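Local coordinates for protein histidine--tRNA ligase (Thermus thermophilus HB27, PDB 4RDX) that charges tRNA(His) with histidine in an ATP-dependent reaction that releases AMP and diphosphate, working as a homodimer, at residues 20-25 with 309-314; 276-281 with 315-320; 110-115 with 124-129. All coordinates share one frame; numbering follows the deposited sequence.

Contact 1: residues 20-25 with 309-314; sequences RMHQRI and FGVERV. With AMP (adenosine monophosphate), chain C.
Glu312 OE2 is approached by two histidines: His22 brings its ring carbon CE1 to 3.4 Å from this oxygen, while His127, from the neighbouring strand 125-134, donates a hydrogen bond to it through ND1. The first approach is not a salt bridge, for His22 NE2 stays 4.3 Å from Glu312 OE2. The carboxylate comes in at the rim of the His22 ring, close to the ring plane, with the two planes nearly perpendicular (86°). Its bent chain brings it there from a CB that points away from helix 17-35.

Val311 uses the flat side of the same imidazole. With CG1 anti to the backbone N (chi1 178°), this methyl is carried over one face, 3.6 Å from the ring centroid and 16° off the normal, a CH-pi contact. One turn on, Ile25 CD1 lies 3.8 Å from Val314 CG1 and 4.1 Å from Val311 CG1, and Ile25 CG2 meets the edge of the Phe309 ring at CE1, 4.1 Å away.

The strand 304-310 leading into helix 311-320, with its Gly-Val-Glu-Arg sequence, is motif 3 of the class II synthetases. Its far side holds the nucleotide: Gly310, the N-cap residue, gives a weak bond from N to AMP O2' (3.1 Å), and the Arg313 guanidinium lays one face over AMP C2', while its NE and NH1 are hydrogen-bonded to Gly121 O and Ala283 O. Toward AMP motif 3 offers a backbone N-H and a guanidinium face, toward helix 17-35 mostly aliphatic groups beside the Glu312 carboxylate, which would probably polarise His127 and may favour its protonated form.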
loop_
_atom_site.group_PDB
_atom_site.type_symbol
_atom_site.label_atom_id
_atom_site.label_comp_id
_atom_site.label_asym_id
_atom_site.label_seq_id
_atom_site.Cartn_x
_atom_site.Cartn_y
_atom_site.Cartn_z
ATOM N N ARG A 20 -0.499 11.918 2.443
ATOM C CA ARG A 20 -0.376 11.918 3.898
ATOM C C ARG A 20 -1.744 11.716 4.538
ATOM O O ARG A 20 -1.874 11.065 5.580
ATOM C CB ARG A 20 0.233 13.233 4.392
ATOM C CG ARG A 20 1.754 13.308 4.320
ATOM C CD ARG A 20 2.309 14.170 5.452
ATOM N NE ARG A 20 1.974 15.584 5.299
ATOM C CZ ARG A 20 1.835 16.433 6.312
ATOM N NH1 ARG A 20 1.986 16.011 7.560
ATOM N NH2 ARG A 20 1.535 17.703 6.079
ATOM N N MET A 21 -2.754 12.286 3.889
ATOM C CA MET A 21 -4.137 12.171 4.310
ATOM C C MET A 21 -4.569 10.713 4.318
ATOM O O MET A 21 -4.998 10.176 5.357
ATOM C CB MET A 21 -5.035 12.992 3.382
ATOM C CG MET A 21 -6.378 13.376 3.975
ATOM S SD MET A 21 -6.339 14.454 5.430
ATOM C CE MET A 21 -6.195 13.317 6.794
ATOM N N HIS A 22 -4.429 10.079 3.155
ATOM C CA HIS A 22 -4.723 8.657 2.988
ATOM C C HIS A 22 -4.019 7.794 4.035
ATOM O O HIS A 22 -4.637 6.928 4.672
ATOM C CB HIS A 22 -4.335 8.207 1.576
ATOM C CG HIS A 22 -5.311 8.626 0.523
ATOM N ND1 HIS A 22 -5.621 7.834 -0.563
ATOM C CD2 HIS A 22 -6.060 9.747 0.394
ATOM C CE1 HIS A 22 -6.512 8.452 -1.317
ATOM N NE2 HIS A 22 -6.796 9.616 -0.756
ATOM N N GLN A 23 -2.724 8.051 4.205
ATOM C CA GLN A 23 -1.893 7.327 5.158
ATOM C C GLN A 23 -2.371 7.450 6.610
ATOM O O GLN A 23 -2.416 6.455 7.339
ATOM C CB GLN A 23 -0.446 7.795 5.035
ATOM C CG GLN A 23 0.250 7.302 3.777
ATOM C CD GLN A 23 1.627 7.898 3.614
ATOM O OE1 GLN A 23 1.915 8.972 4.142
ATOM N NE2 GLN A 23 2.490 7.205 2.879
ATOM N N ARG A 24 -2.712 8.668 7.029
ATOM C CA ARG A 24 -3.261 8.900 8.368
ATOM C C ARG A 24 -4.555 8.115 8.568
ATOM O O ARG A 24 -4.753 7.467 9.609
ATOM C CB ARG A 24 -3.506 10.397 8.615
ATOM C CG ARG A 24 -3.970 10.718 10.037
ATOM C CD ARG A 24 -3.974 12.228 10.352
ATOM N NE ARG A 24 -5.117 12.918 9.770
ATOM C CZ ARG A 24 -6.272 13.118 10.397
ATOM N NH1 ARG A 24 -6.440 12.689 11.645
ATOM N NH2 ARG A 24 -7.258 13.748 9.770
ATOM N N ILE A 25 -5.420 8.163 7.556
ATOM C CA ILE A 25 -6.689 7.443 7.606
ATOM C C ILE A 25 -6.499 5.924 7.777
ATOM O O ILE A 25 -7.107 5.298 8.659
ATOM C CB ILE A 25 -7.551 7.754 6.362
ATOM C CG1 ILE A 25 -7.926 9.240 6.332
ATOM C CG2 ILE A 25 -8.786 6.869 6.322
ATOM C CD1 ILE A 25 -8.717 9.674 5.107
ATOM N N PHE A 309 -15.143 1.017 3.488
ATOM C CA PHE A 309 -15.284 2.458 3.288
ATOM C C PHE A 309 -14.221 3.041 2.356
ATOM O O PHE A 309 -13.150 2.443 2.166
ATOM C CB PHE A 309 -15.394 3.232 4.615
ATOM C CG PHE A 309 -14.106 3.363 5.383
ATOM C CD1 PHE A 309 -13.115 4.252 4.980
ATOM C CD2 PHE A 309 -13.920 2.650 6.555
ATOM C CE1 PHE A 309 -11.945 4.386 5.708
ATOM C CE2 PHE A 309 -12.758 2.784 7.290
ATOM C CZ PHE A 309 -11.769 3.652 6.867
ATOM N N GLY A 310 -14.533 4.200 1.777
ATOM C CA GLY A 310 -13.655 4.830 0.806
ATOM C C GLY A 310 -12.755 5.892 1.401
ATOM O O GLY A 310 -13.236 6.909 1.906
ATOM N N VAL A 311 -11.449 5.656 1.325
ATOM C CA VAL A 311 -10.445 6.571 1.868
ATOM C C VAL A 311 -10.570 7.984 1.284
ATOM O O VAL A 311 -10.433 8.982 1.999
ATOM C CB VAL A 311 -9.020 6.024 1.613
ATOM C CG1 VAL A 311 -7.974 6.988 2.141
ATOM C CG2 VAL A 311 -8.861 4.644 2.252
ATOM N N GLU A 312 -10.854 8.058 -0.014
ATOM C CA GLU A 312 -11.053 9.337 -0.689
ATOM C C GLU A 312 -12.215 10.135 -0.095
ATOM O O GLU A 312 -12.057 11.309 0.259
ATOM C CB GLU A 312 -11.279 9.140 -2.192
ATOM C CG GLU A 312 -10.044 8.745 -2.981
ATOM C CD GLU A 312 -9.750 7.257 -2.899
ATOM O OE1 GLU A 312 -10.595 6.515 -2.352
ATOM O OE2 GLU A 312 -8.679 6.833 -3.388
ATOM N N ARG A 313 -13.382 9.501 0.006
ATOM C CA ARG A 313 -14.574 10.179 0.508
ATOM C C ARG A 313 -14.400 10.603 1.965
ATOM O O ARG A 313 -14.913 11.633 2.392
ATOM C CB ARG A 313 -15.807 9.291 0.360
ATOM C CG ARG A 313 -16.069 8.848 -1.072
ATOM C CD ARG A 313 -17.470 8.272 -1.242
ATOM N NE ARG A 313 -17.728 7.901 -2.631
ATOM C CZ ARG A 313 -18.804 7.242 -3.048
ATOM N NH1 ARG A 313 -19.739 6.872 -2.182
ATOM N NH2 ARG A 313 -18.941 6.952 -4.337
ATOM N N VAL A 314 -13.653 9.811 2.724
ATOM C CA VAL A 314 -13.330 10.164 4.095
ATOM C C VAL A 314 -12.390 11.372 4.132
ATOM O O VAL A 314 -12.506 12.224 5.011
ATOM C CB VAL A 314 -12.703 8.959 4.861
ATOM C CG1 VAL A 314 -12.295 9.391 6.248
ATOM C CG2 VAL A 314 -13.689 7.804 4.929
HETATM P P AMP C . -19.432 -0.446 -2.015
HETATM O O1P AMP C . -18.436 -1.511 -2.408
HETATM O O2P AMP C . -20.231 0.098 -3.172
HETATM O O3P AMP C . -20.238 -0.782 -0.787
HETATM O "O5'" AMP C . -18.496 0.757 -1.557
HETATM C "C5'" AMP C . -18.253 1.020 -0.183
HETATM C "C4'" AMP C . -17.628 2.380 -0.002
HETATM O "O4'" AMP C . -16.455 2.475 -0.850
HETATM C "C3'" AMP C . -18.502 3.556 -0.420
HETATM O "O3'" AMP C . -19.369 3.986 0.615
HETATM C "C2'" AMP C . -17.491 4.615 -0.845
HETATM O "O2'" AMP C . -16.989 5.314 0.285
HETATM C "C1'" AMP C . -16.366 3.758 -1.427
HETATM N N9 AMP C . -16.474 3.612 -2.891
HETATM C C8 AMP C . -17.215 2.689 -3.532
HETATM N N7 AMP C . -17.100 2.811 -4.881
HETATM C C5 AMP C . -16.259 3.837 -5.118
HETATM C C6 AMP C . -15.708 4.509 -6.319
HETATM N N6 AMP C . -16.026 4.095 -7.570
HETATM N N1 AMP C . -14.862 5.547 -6.126
HETATM C C2 AMP C . -14.537 5.969 -4.891
HETATM N N3 AMP C . -15.000 5.411 -3.759
HETATM C C4 AMP C . -15.851 4.361 -3.805
#

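Contact 2: residues 276-281 with 315-320; sequences EEIGAQ and ALALEA. With nucleotides of chain B.
Ile278 meets helix 311-320 with CB and its short branch, the methyl CG2. CB is 4.0 Å from Leu316 CB, and CG2 goes further in, settling over the peptide that joins Leu316 to Ala317: it comes within 3.7 Å of Ala317 N and 3.9 Å of Leu316 CB. From there it also touches Ala317 CB, while Ala320 CB, one turn along, is at the limit of contact at 4.5 Å. CG2 can do this because it stands anti to the carbonyl carbon, which puts CG1 between the backbone N and the carbonyl carbon (chi1 90°). The longer branch therefore runs along the helix toward its start, where CD1 ends 4.0 Å from Arg313 CB, and the side chain also packs on Leu284.

Residues 276-281 form the loop joining antiparallel strands 269-275 and 283-290 of the class II catalytic sheet, and the helix they rest on is the one that follows strand 304-310. Glu277, Ile278 and Gly279 all have positive phi, and at Gly279 a CB would collide with the preceding carbonyl oxygen and crowd a phosphate of the tRNA. Glu277 lays OE1 3.8 Å from Ala320 CB without any polar partner in this helix, while Glu276 forms a salt bridge to Arg160.

On the side of the loop turned from the helix, the loop backbone meets the tRNA phosphates. Ala280 N donates to OP1 of A73 of chain B over 2.9 Å in an almost straight bond (171° at the hydrogen), and Ala280 CB rests 3.5 Å from OP1 of C74 of chain B.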
loop_
_atom_site.group_PDB
_atom_site.type_symbol
_atom_site.label_atom_id
_atom_site.label_comp_id
_atom_site.label_asym_id
_atom_site.label_seq_id
_atom_site.Cartn_x
_atom_site.Cartn_y
_atom_site.Cartn_z
ATOM N N GLU A 276 -22.539 14.759 5.125
ATOM C CA GLU A 276 -23.005 15.884 4.321
ATOM C C GLU A 276 -21.863 16.489 3.516
ATOM O O GLU A 276 -20.693 16.176 3.754
ATOM C CB GLU A 276 -23.663 16.950 5.196
ATOM C CG GLU A 276 -22.734 17.605 6.195
ATOM C CD GLU A 276 -22.589 16.806 7.471
ATOM O OE1 GLU A 276 -22.381 15.577 7.394
ATOM O OE2 GLU A 276 -22.702 17.412 8.556
ATOM N N GLU A 277 -22.218 17.361 2.575
ATOM C CA GLU A 277 -21.279 17.860 1.579
ATOM C C GLU A 277 -20.691 16.681 0.793
ATOM O O GLU A 277 -21.370 15.675 0.595
ATOM C CB GLU A 277 -20.195 18.741 2.217
ATOM C CG GLU A 277 -20.735 19.989 2.927
ATOM C CD GLU A 277 -20.421 20.003 4.408
ATOM O OE1 GLU A 277 -20.109 18.926 4.952
ATOM O OE2 GLU A 277 -20.487 21.087 5.026
ATOM N N ILE A 278 -19.447 16.814 0.337
ATOM C CA ILE A 278 -18.750 15.771 -0.438
ATOM C C ILE A 278 -19.508 15.221 -1.667
ATOM O O ILE A 278 -19.116 14.206 -2.251
ATOM C CB ILE A 278 -18.203 14.614 0.467
ATOM C CG1 ILE A 278 -19.227 13.492 0.650
ATOM C CG2 ILE A 278 -17.742 15.158 1.814
ATOM C CD1 ILE A 278 -18.602 12.139 0.912
ATOM N N GLY A 279 -20.574 15.906 -2.070
ATOM C CA GLY A 279 -21.279 15.564 -3.293
ATOM C C GLY A 279 -22.437 14.599 -3.126
ATOM O O GLY A 279 -22.761 14.189 -2.010
ATOM N N ALA A 280 -23.059 14.238 -4.248
ATOM C CA ALA A 280 -24.212 13.342 -4.255
ATOM C C ALA A 280 -23.881 12.001 -3.611
ATOM O O ALA A 280 -24.581 11.549 -2.705
ATOM C CB ALA A 280 -24.715 13.137 -5.678
ATOM N N GLN A 281 -22.809 11.374 -4.087
ATOM C CA GLN A 281 -22.323 10.128 -3.509
ATOM C C GLN A 281 -21.909 10.374 -2.065
ATOM O O GLN A 281 -20.736 10.610 -1.776
ATOM C CB GLN A 281 -21.135 9.593 -4.310
ATOM C CG GLN A 281 -21.428 9.353 -5.785
ATOM C CD GLN A 281 -22.381 8.197 -6.012
ATOM O OE1 GLN A 281 -22.592 7.365 -5.130
ATOM N NE2 GLN A 281 -22.964 8.138 -7.204
ATOM N N ALA A 315 -11.483 11.458 3.160
ATOM C CA ALA A 315 -10.610 12.626 3.042
ATOM C C ALA A 315 -11.441 13.878 2.771
ATOM O O ALA A 315 -11.272 14.917 3.425
ATOM C CB ALA A 315 -9.571 12.422 1.946
ATOM N N LEU A 316 -12.347 13.756 1.805
ATOM C CA LEU A 316 -13.279 14.824 1.461
ATOM C C LEU A 316 -14.080 15.280 2.681
ATOM O O LEU A 316 -14.250 16.478 2.913
ATOM C CB LEU A 316 -14.227 14.360 0.351
ATOM C CG LEU A 316 -13.628 14.090 -1.031
ATOM C CD1 LEU A 316 -14.675 13.475 -1.946
ATOM C CD2 LEU A 316 -13.079 15.368 -1.641
ATOM N N ALA A 317 -14.555 14.316 3.463
ATOM C CA ALA A 317 -15.329 14.607 4.667
ATOM C C ALA A 317 -14.479 15.321 5.715
ATOM O O ALA A 317 -14.958 16.216 6.413
ATOM C CB ALA A 317 -15.924 13.328 5.243
ATOM N N LEU A 318 -13.217 14.917 5.820
ATOM C CA LEU A 318 -12.302 15.503 6.792
ATOM C C LEU A 318 -11.982 16.954 6.447
ATOM O O LEU A 318 -11.904 17.806 7.334
ATOM C CB LEU A 318 -11.021 14.671 6.907
ATOM C CG LEU A 318 -11.138 13.380 7.726
ATOM C CD1 LEU A 318 -9.959 12.445 7.480
ATOM C CD2 LEU A 318 -11.269 13.699 9.212
ATOM N N GLU A 319 -11.798 17.235 5.161
ATOM C CA GLU A 319 -11.562 18.610 4.739
ATOM C C GLU A 319 -12.831 19.439 4.906
ATOM O O GLU A 319 -12.774 20.611 5.270
ATOM C CB GLU A 319 -11.077 18.674 3.287
ATOM C CG GLU A 319 -10.817 20.092 2.783
ATOM C CD GLU A 319 -9.742 20.822 3.577
ATOM O OE1 GLU A 319 -10.046 21.339 4.675
ATOM O OE2 GLU A 319 -8.590 20.881 3.096
ATOM N N ALA A 320 -13.977 18.815 4.648
ATOM C CA ALA A 320 -15.261 19.491 4.778
ATOM C C ALA A 320 -15.501 19.974 6.207
ATOM O O ALA A 320 -16.166 20.986 6.426
ATOM C CB ALA A 320 -16.389 18.579 4.326
ATOM P P A B 73 -21.708 15.300 -8.113
ATOM O OP1 A B 73 -22.264 15.513 -6.751
ATOM O OP2 A B 73 -20.721 14.213 -8.351
ATOM O "O5'" A B 73 -22.951 15.111 -9.094
ATOM C "C5'" A B 73 -24.123 15.890 -8.909
ATOM C "C4'" A B 73 -25.188 15.602 -9.943
ATOM O "O4'" A B 73 -24.728 15.975 -11.267
ATOM C "C3'" A B 73 -25.627 14.158 -10.116
ATOM O "O3'" A B 73 -26.485 13.690 -9.092
ATOM C "C2'" A B 73 -26.281 14.190 -11.491
ATOM O "O2'" A B 73 -27.570 14.778 -11.419
ATOM C "C1'" A B 73 -25.359 15.157 -12.235
ATOM N N9 A B 73 -24.335 14.431 -13.004
ATOM C C8 A B 73 -23.045 14.133 -12.647
ATOM N N7 A B 73 -22.394 13.459 -13.566
ATOM C C5 A B 73 -23.322 13.294 -14.588
ATOM C C6 A B 73 -23.262 12.668 -15.846
ATOM N N6 A B 73 -22.178 12.051 -16.318
ATOM N N1 A B 73 -24.369 12.692 -16.621
ATOM C C2 A B 73 -25.465 13.303 -16.156
ATOM N N3 A B 73 -25.644 13.929 -14.993
ATOM C C4 A B 73 -24.523 13.888 -14.250
ATOM P P C B 74 -26.579 12.111 -8.794
ATOM O OP1 C B 74 -27.430 11.919 -7.592
ATOM O OP2 C B 74 -25.199 11.563 -8.828
ATOM O "O5'" C B 74 -27.369 11.516 -10.044
ATOM C "C5'" C B 74 -28.726 11.862 -10.271
ATOM C "C4'" C B 74 -29.217 11.365 -11.609
ATOM O "O4'" C B 74 -28.372 11.870 -12.675
ATOM C "C3'" C B 74 -29.198 9.863 -11.818
ATOM O "O3'" C B 74 -30.283 9.204 -11.195
ATOM C "C2'" C B 74 -29.202 9.742 -13.336
ATOM O "O2'" C B 74 -30.508 9.950 -13.852
ATOM C "C1'" C B 74 -28.333 10.934 -13.736
ATOM N N1 C B 74 -26.927 10.539 -13.976
ATOM C C2 C B 74 -26.596 9.936 -15.194
ATOM O O2 C B 74 -27.485 9.745 -16.039
ATOM N N3 C B 74 -25.312 9.575 -15.414
ATOM C C4 C B 74 -24.388 9.798 -14.478
ATOM N N4 C B 74 -23.132 9.429 -14.736
ATOM C C5 C B 74 -24.701 10.412 -13.232
ATOM C C6 C B 74 -25.972 10.764 -13.025
#

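Contact 3: residues 110-115 with 124-129; sequences GPMFRA and RQFHQV. With AMP (adenosine monophosphate), chain C; nucleotides of chain B.
The Phe126 ring is enclosed on both faces: AMP C5 stands 3.4 Å above its centre, and Met112 CB touches the opposite face, 3.7 Å from the centroid and 24° off the normal, a CH-pi contact. Arg114 NE and Gln128 NE2 lie at its edge. A chi1 of 62°, with CG between the backbone N and the carbonyl carbon, brings the ring beneath the adenine. The Arg114 guanidinium, turned 80° from that ring, has Phe126 CZ over one face and the base of A78 of chain B over the other.

The extended Arg114 chain ends at the phosphate, where NH2 donates to AMP O1P (2.7 Å), an oxygen at the guanidinium edge, and NH1 to AMP O2P (3.1 Å); NE is bonded to Pro82 O. Gln128 NE2 adds a bond to AMP O4' (3.2 Å), and its OE1 is taken by Asn130. A methionine in place of Arg114 would probably leave both phosphate oxygens without these donors and their negative charge poorly balanced.

This is motif 2 of the class II synthetases, an antiparallel hairpin of strands 104-113 and 125-134. Gly110 with Gln128 and Met112 with Phe126 are its hydrogen-bonded pairs, the shortest bond being Met112 N to Phe126 O (2.8 Å); Arg114 N to Arg124 O continues the register. Pro111, lacking an N-H, falls at a non-hydrogen-bonded pair with His127. On the face opposite the nucleotide, Phe113 and Gln125 lie side by side, CE1 of Phe113 beside OE1 of Gln125, an oxygen hydrogen-bonded to Ile45 N of the second subunit.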
loop_
_atom_site.group_PDB
_atom_site.type_symbol
_atom_site.label_atom_id
_atom_site.label_comp_id
_atom_site.label_asym_id
_atom_site.label_seq_id
_atom_site.Cartn_x
_atom_site.Cartn_y
_atom_site.Cartn_z
ATOM N N GLY A 110 -6.578 -1.205 0.517
ATOM C CA GLY A 110 -5.972 -1.229 -0.804
ATOM C C GLY A 110 -6.835 -0.781 -1.966
ATOM O O GLY A 110 -8.020 -0.484 -1.798
ATOM N N PRO A 111 -6.231 -0.723 -3.164
ATOM C CA PRO A 111 -6.891 -0.308 -4.405
ATOM C C PRO A 111 -8.009 -1.233 -4.860
ATOM O O PRO A 111 -7.918 -2.458 -4.775
ATOM C CB PRO A 111 -5.751 -0.317 -5.431
ATOM C CG PRO A 111 -4.721 -1.218 -4.850
ATOM C CD PRO A 111 -4.796 -0.968 -3.375
ATOM N N MET A 112 -9.069 -0.604 -5.350
ATOM C CA MET A 112 -10.221 -1.270 -5.925
ATOM C C MET A 112 -10.470 -0.601 -7.274
ATOM O O MET A 112 -10.160 0.585 -7.452
ATOM C CB MET A 112 -11.439 -1.094 -5.013
ATOM C CG MET A 112 -11.212 -1.506 -3.554
ATOM S SD MET A 112 -10.860 -3.265 -3.342
ATOM C CE MET A 112 -10.772 -3.414 -1.562
ATOM N N PHE A 113 -11.038 -1.353 -8.212
ATOM C CA PHE A 113 -11.183 -0.893 -9.586
ATOM C C PHE A 113 -12.589 -1.128 -10.134
ATOM O O PHE A 113 -13.082 -2.257 -10.135
ATOM C CB PHE A 113 -10.160 -1.598 -10.480
ATOM C CG PHE A 113 -8.760 -1.549 -9.946
ATOM C CD1 PHE A 113 -7.897 -0.537 -10.324
ATOM C CD2 PHE A 113 -8.307 -2.510 -9.057
ATOM C CE1 PHE A 113 -6.610 -0.486 -9.829
ATOM C CE2 PHE A 113 -7.024 -2.462 -8.558
ATOM C CZ PHE A 113 -6.174 -1.449 -8.943
ATOM N N ARG A 114 -13.232 -0.060 -10.600
ATOM C CA ARG A 114 -14.562 -0.162 -11.201
ATOM C C ARG A 114 -14.650 0.676 -12.475
ATOM O O ARG A 114 -13.858 1.593 -12.678
ATOM C CB ARG A 114 -15.646 0.231 -10.189
ATOM C CG ARG A 114 -15.782 -0.773 -9.053
ATOM C CD ARG A 114 -16.691 -0.304 -7.932
ATOM N NE ARG A 114 -16.617 -1.226 -6.800
ATOM C CZ ARG A 114 -17.389 -1.162 -5.720
ATOM N NH1 ARG A 114 -18.314 -0.217 -5.614
ATOM N NH2 ARG A 114 -17.238 -2.051 -4.746
ATOM N N ALA A 115 -15.614 0.358 -13.332
ATOM C CA ALA A 115 -15.632 0.922 -14.678
ATOM C C ALA A 115 -16.778 1.896 -14.939
ATOM O O ALA A 115 -17.179 2.100 -16.086
ATOM C CB ALA A 115 -15.640 -0.192 -15.718
ATOM N N ARG A 124 -12.282 5.482 -10.883
ATOM C CA ARG A 124 -12.145 4.177 -11.514
ATOM C C ARG A 124 -11.090 3.334 -10.806
ATOM O O ARG A 124 -11.181 2.109 -10.775
ATOM C CB ARG A 124 -11.860 4.325 -13.006
ATOM C CG ARG A 124 -13.064 4.871 -13.760
ATOM C CD ARG A 124 -12.892 4.809 -15.260
ATOM N NE ARG A 124 -14.161 5.030 -15.947
ATOM C CZ ARG A 124 -14.279 5.143 -17.263
ATOM N NH1 ARG A 124 -13.199 5.062 -18.027
ATOM N NH2 ARG A 124 -15.469 5.341 -17.815
ATOM N N GLN A 125 -10.093 3.999 -10.235
ATOM C CA GLN A 125 -9.253 3.369 -9.227
ATOM C C GLN A 125 -9.383 4.151 -7.935
ATOM O O GLN A 125 -9.080 5.344 -7.885
ATOM C CB GLN A 125 -7.788 3.303 -9.649
ATOM C CG GLN A 125 -6.892 2.789 -8.528
ATOM C CD GLN A 125 -5.432 2.705 -8.925
ATOM O OE1 GLN A 125 -5.104 2.407 -10.075
ATOM N NE2 GLN A 125 -4.543 2.978 -7.974
ATOM N N PHE A 126 -9.851 3.480 -6.892
ATOM C CA PHE A 126 -10.036 4.146 -5.610
ATOM C C PHE A 126 -9.462 3.268 -4.511
ATOM O O PHE A 126 -8.981 2.181 -4.791
ATOM C CB PHE A 126 -11.515 4.476 -5.375
ATOM C CG PHE A 126 -12.410 3.270 -5.306
ATOM C CD1 PHE A 126 -12.877 2.660 -6.458
ATOM C CD2 PHE A 126 -12.801 2.761 -4.084
ATOM C CE1 PHE A 126 -13.702 1.551 -6.388
ATOM C CE2 PHE A 126 -13.628 1.656 -4.010
ATOM C CZ PHE A 126 -14.080 1.053 -5.164
ATOM N N HIS A 127 -9.485 3.731 -3.267
ATOM C CA HIS A 127 -8.908 2.943 -2.182
ATOM C C HIS A 127 -9.922 2.639 -1.089
ATOM O O HIS A 127 -10.701 3.502 -0.682
ATOM C CB HIS A 127 -7.658 3.620 -1.619
ATOM C CG HIS A 127 -6.560 3.773 -2.625
ATOM N ND1 HIS A 127 -6.627 4.674 -3.666
ATOM C CD2 HIS A 127 -5.380 3.124 -2.767
ATOM C CE1 HIS A 127 -5.532 4.582 -4.399
ATOM N NE2 HIS A 127 -4.758 3.648 -3.874
ATOM N N GLN A 128 -9.910 1.394 -0.625
ATOM C CA GLN A 128 -10.900 0.941 0.338
ATOM C C GLN A 128 -10.262 0.363 1.588
ATOM O O GLN A 128 -9.150 -0.178 1.548
ATOM C CB GLN A 128 -11.809 -0.113 -0.297
ATOM C CG GLN A 128 -13.243 0.328 -0.510
ATOM C CD GLN A 128 -14.074 -0.746 -1.184
ATOM O OE1 GLN A 128 -13.678 -1.912 -1.234
ATOM N NE2 GLN A 128 -15.230 -0.359 -1.715
ATOM N N VAL A 129 -10.972 0.500 2.703
ATOM C CA VAL A 129 -10.661 -0.276 3.894
ATOM C C VAL A 129 -11.811 -1.242 4.127
ATOM O O VAL A 129 -12.976 -0.850 4.110
ATOM C CB VAL A 129 -10.467 0.600 5.140
ATOM C CG1 VAL A 129 -10.210 -0.270 6.368
ATOM C CG2 VAL A 129 -9.331 1.579 4.926
HETATM P P AMP C . -19.432 -0.446 -2.015
HETATM O O1P AMP C . -18.436 -1.511 -2.408
HETATM O O2P AMP C . -20.231 0.098 -3.172
HETATM O O3P AMP C . -20.238 -0.782 -0.787
HETATM O "O5'" AMP C . -18.496 0.757 -1.557
HETATM C "C5'" AMP C . -18.253 1.020 -0.183
HETATM C "C4'" AMP C . -17.628 2.380 -0.002
HETATM O "O4'" AMP C . -16.455 2.475 -0.850
HETATM C "C3'" AMP C . -18.502 3.556 -0.420
HETATM O "O3'" AMP C . -19.369 3.986 0.615
HETATM C "C2'" AMP C . -17.491 4.615 -0.845
HETATM O "O2'" AMP C . -16.989 5.314 0.285
HETATM C "C1'" AMP C . -16.366 3.758 -1.427
HETATM N N9 AMP C . -16.474 3.612 -2.891
HETATM C C8 AMP C . -17.215 2.689 -3.532
HETATM N N7 AMP C . -17.100 2.811 -4.881
HETATM C C5 AMP C . -16.259 3.837 -5.118
HETATM C C6 AMP C . -15.708 4.509 -6.319
HETATM N N6 AMP C . -16.026 4.095 -7.570
HETATM N N1 AMP C . -14.862 5.547 -6.126
HETATM C C2 AMP C . -14.537 5.969 -4.891
HETATM N N3 AMP C . -15.000 5.411 -3.759
HETATM C C4 AMP C . -15.851 4.361 -3.805
ATOM P P A B 78 -25.311 -2.034 -3.911
ATOM O OP1 A B 78 -26.747 -1.834 -4.233
ATOM O OP2 A B 78 -24.687 -1.249 -2.814
ATOM O "O5'" A B 78 -25.072 -3.576 -3.592
ATOM C "C5'" A B 78 -24.379 -4.402 -4.518
ATOM C "C4'" A B 78 -22.946 -4.624 -4.099
ATOM O "O4'" A B 78 -22.180 -5.124 -5.227
ATOM C "C3'" A B 78 -22.185 -3.384 -3.656
ATOM O "O3'" A B 78 -22.451 -3.021 -2.312
ATOM C "C2'" A B 78 -20.735 -3.768 -3.913
ATOM O "O2'" A B 78 -20.243 -4.599 -2.873
ATOM C "C1'" A B 78 -20.866 -4.608 -5.184
ATOM N N9 A B 78 -20.631 -3.814 -6.406
ATOM C C8 A B 78 -21.187 -2.608 -6.753
ATOM N N7 A B 78 -20.787 -2.144 -7.910
ATOM C C5 A B 78 -19.907 -3.116 -8.361
ATOM C C6 A B 78 -19.141 -3.220 -9.535
ATOM N N6 A B 78 -19.143 -2.299 -10.501
ATOM N N1 A B 78 -18.366 -4.317 -9.682
ATOM C C2 A B 78 -18.368 -5.237 -8.708
ATOM N N3 A B 78 -19.043 -5.251 -7.561
ATOM C C4 A B 78 -19.804 -4.150 -7.449
#

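From the N terminus, helix 17-35 opens contact 1, which closes on 309-314, with 283 residues between its segments. Contact 3 is nested within that loop, and is itself a hairpin with eight residues between its segments. Contact 2 opens later, at 276-281, still inside the loop of contact 1, and closes beyond it at 315-320, so these two cross. They share helix 311-320, while contacts 1 and 3 meet where strands 304-310 and 125-134 are neighbours in the sheet and both touch AMP. Contacts 2 and 3 do not touch; their nearest atoms are about 9 Å apart. Contacts 1 and 2 set helix 17-35 and loop 276-281 against helix 311-320; contact 3 pairs two strands of the sheet.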